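Glycoside hydrolase (Streptococcus pneumoniae serotype 4, PDB 6ORH) is probably an alpha-L-fucosidase of glycoside hydrolase family 29 that removes fucose from host-derived carbohydrate antigens. Local coordinates at residues L362-E367 with A438-T443. The protein carries 2 engineered substitutions. Numbering follows the deposited sequence.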
loop_
_atom_site.group_PDB
_atom_site.type_symbol
_atom_site.label_atom_id
_atom_site.label_comp_id
_atom_site.label_asym_id
_atom_site.label_seq_id
_atom_site.Cartn_x
_atom_site.Cartn_y
_atom_site.Cartn_z
ATOM N N LEU A 362 -8.846 -21.490 12.807
ATOM C CA LEU A 362 -8.935 -20.559 11.693
ATOM C C LEU A 362 -9.094 -21.345 10.394
ATOM O O LEU A 362 -8.633 -22.493 10.309
ATOM C CB LEU A 362 -7.679 -19.675 11.660
ATOM C CG LEU A 362 -7.341 -18.857 12.911
ATOM C CD1 LEU A 362 -6.319 -17.809 12.551
ATOM C CD2 LEU A 362 -8.541 -18.158 13.512
ATOM N N PRO A 363 -9.778 -20.790 9.367
ATOM C CA PRO A 363 -10.326 -19.427 9.425
ATOM C C PRO A 363 -11.587 -19.234 10.266
ATOM O O PRO A 363 -12.443 -20.130 10.369
ATOM C CB PRO A 363 -10.623 -19.107 7.958
ATOM C CG PRO A 363 -10.958 -20.459 7.346
ATOM C CD PRO A 363 -10.060 -21.443 8.072
ATOM N N ILE A 364 -11.673 -18.058 10.905
ATOM C CA ILE A 364 -12.873 -17.674 11.642
ATOM C C ILE A 364 -13.705 -16.705 10.812
ATOM O O ILE A 364 -13.233 -15.655 10.366
ATOM C CB ILE A 364 -12.533 -17.136 13.049
ATOM C CG1 ILE A 364 -12.044 -18.237 13.989
ATOM C CG2 ILE A 364 -13.742 -16.398 13.651
ATOM C CD1 ILE A 364 -11.419 -17.748 15.278
ATOM N N GLN A 365 -14.990 -17.047 10.644
ATOM C CA GLN A 365 -15.844 -16.261 9.783
ATOM C C GLN A 365 -16.952 -15.637 10.622
ATOM O O GLN A 365 -17.770 -16.370 11.186
ATOM C CB GLN A 365 -16.428 -17.163 8.698
ATOM C CG GLN A 365 -17.395 -16.434 7.784
ATOM C CD GLN A 365 -17.657 -17.284 6.571
ATOM O OE1 GLN A 365 -16.740 -17.611 5.816
ATOM N NE2 GLN A 365 -18.898 -17.715 6.426
ATOM N N LEU A 366 -16.944 -14.302 10.706
ATOM C CA LEU A 366 -18.028 -13.539 11.325
ATOM C C LEU A 366 -18.910 -12.989 10.208
ATOM O O LEU A 366 -18.414 -12.402 9.251
ATOM C CB LEU A 366 -17.434 -12.386 12.150
ATOM C CG LEU A 366 -16.641 -12.807 13.379
ATOM C CD1 LEU A 366 -15.757 -11.666 13.885
ATOM C CD2 LEU A 366 -17.609 -13.283 14.466
ATOM N N GLU A 367 -20.239 -13.175 10.311
ATOM C CA GLU A 367 -21.121 -12.632 9.287
ATOM C C GLU A 367 -22.068 -11.631 9.939
ATOM O O GLU A 367 -22.668 -11.940 10.985
ATOM C CB GLU A 367 -21.925 -13.755 8.621
ATOM C CG GLU A 367 -22.814 -13.262 7.483
ATOM C CD GLU A 367 -23.389 -14.387 6.633
ATOM O OE1 GLU A 367 -22.666 -15.353 6.359
ATOM O OE2 GLU A 367 -24.578 -14.307 6.256
ATOM N N ALA A 438 -2.497 -15.518 18.260
ATOM C CA ALA A 438 -3.178 -16.073 19.420
ATOM C C ALA A 438 -4.674 -15.965 19.153
ATOM O O ALA A 438 -5.075 -15.418 18.126
ATOM C CB ALA A 438 -2.809 -15.330 20.680
ATOM N N LEU A 439 -5.495 -16.517 20.060
ATOM C CA LEU A 439 -6.916 -16.493 19.754
ATOM C C LEU A 439 -7.365 -15.046 19.558
ATOM O O LEU A 439 -7.011 -14.178 20.348
ATOM C CB LEU A 439 -7.721 -17.250 20.822
ATOM C CG LEU A 439 -7.964 -16.554 22.156
ATOM C CD1 LEU A 439 -9.199 -15.667 22.092
ATOM C CD2 LEU A 439 -8.128 -17.575 23.280
ATOM N N PRO A 440 -8.109 -14.731 18.470
ATOM C CA PRO A 440 -8.417 -13.334 18.167
ATOM C C PRO A 440 -9.494 -12.748 19.069
ATOM O O PRO A 440 -10.419 -13.474 19.455
ATOM C CB PRO A 440 -8.862 -13.326 16.701
ATOM C CG PRO A 440 -9.231 -14.776 16.381
ATOM C CD PRO A 440 -8.492 -15.644 17.382
ATOM N N LEU A 441 -9.327 -11.452 19.382
ATOM C CA LEU A 441 -10.351 -10.614 20.006
ATOM C C LEU A 441 -10.610 -9.420 19.095
ATOM O O LEU A 441 -9.676 -8.824 18.533
ATOM C CB LEU A 441 -9.883 -10.093 21.365
ATOM C CG LEU A 441 -9.626 -11.147 22.435
ATOM C CD1 LEU A 441 -8.133 -11.424 22.511
ATOM C CD2 LEU A 441 -10.132 -10.658 23.789
ATOM N N LEU A 442 -11.879 -9.005 19.021
ATOM C CA LEU A 442 -12.206 -7.735 18.390
ATOM C C LEU A 442 -13.204 -7.038 19.307
ATOM O O LEU A 442 -14.037 -7.724 19.916
ATOM C CB LEU A 442 -12.857 -7.953 17.021
ATOM C CG LEU A 442 -11.983 -8.496 15.886
ATOM C CD1 LEU A 442 -12.869 -8.771 14.684
ATOM C CD2 LEU A 442 -10.900 -7.475 15.520
ATOM N N THR A 443 -13.129 -5.705 19.373
ATOM C CA THR A 443 -14.011 -4.939 20.244
ATOM C C THR A 443 -15.169 -4.317 19.473
ATOM O O THR A 443 -16.160 -3.906 20.086
ATOM C CB THR A 443 -13.256 -3.833 20.988
ATOM O OG1 THR A 443 -12.741 -2.857 20.067
ATOM C CG2 THR A 443 -12.145 -4.388 21.853
#
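The CD1 methyl of Ile364 meets the CG corner of the Pro440 ring across the core of the galactose-binding-like beta-sandwich, the F5/8 type C domain. Strand 364-370 belongs to one antiparallel sheet and strand 441-448 to the other. Only apolar side chains touch between the segments, and no hydrogen bond crosses. The contact is tightest at the proline ring, where Ile364 CD1 lies 3.9 Å from Pro440 CG and 4.2 Å from Pro440 CD. CG1 of Ile364 is anti to its carbonyl carbon (chi1 -71°), and the extended chi2 of 168° carries CD1 on to the ring. Trp356 touches both Ile364 and Leu366, while Ile391 packs on both Pro440 and Leu442.

The packing is looser at the partly exposed Leu362, which comes just before a cis peptide bond to Pro363. Leu362 CD2 stays 4.5 Å from Pro440 CG. Gln365 and Glu367 alternate with the buried residues on the other face of the strand. Glu367 OE1 forms a salt bridge with Arg430 of the adjacent strand. Thr443, next to Leu442, belongs to a calcium site seen in this protein, though no calcium is bound here. Further along the two strands, the side chains of Leu366 and Leu442 pass alongside with their ends pointing opposite ways, Leu366 CD1 lying 4.2 Å from Leu442 CD1.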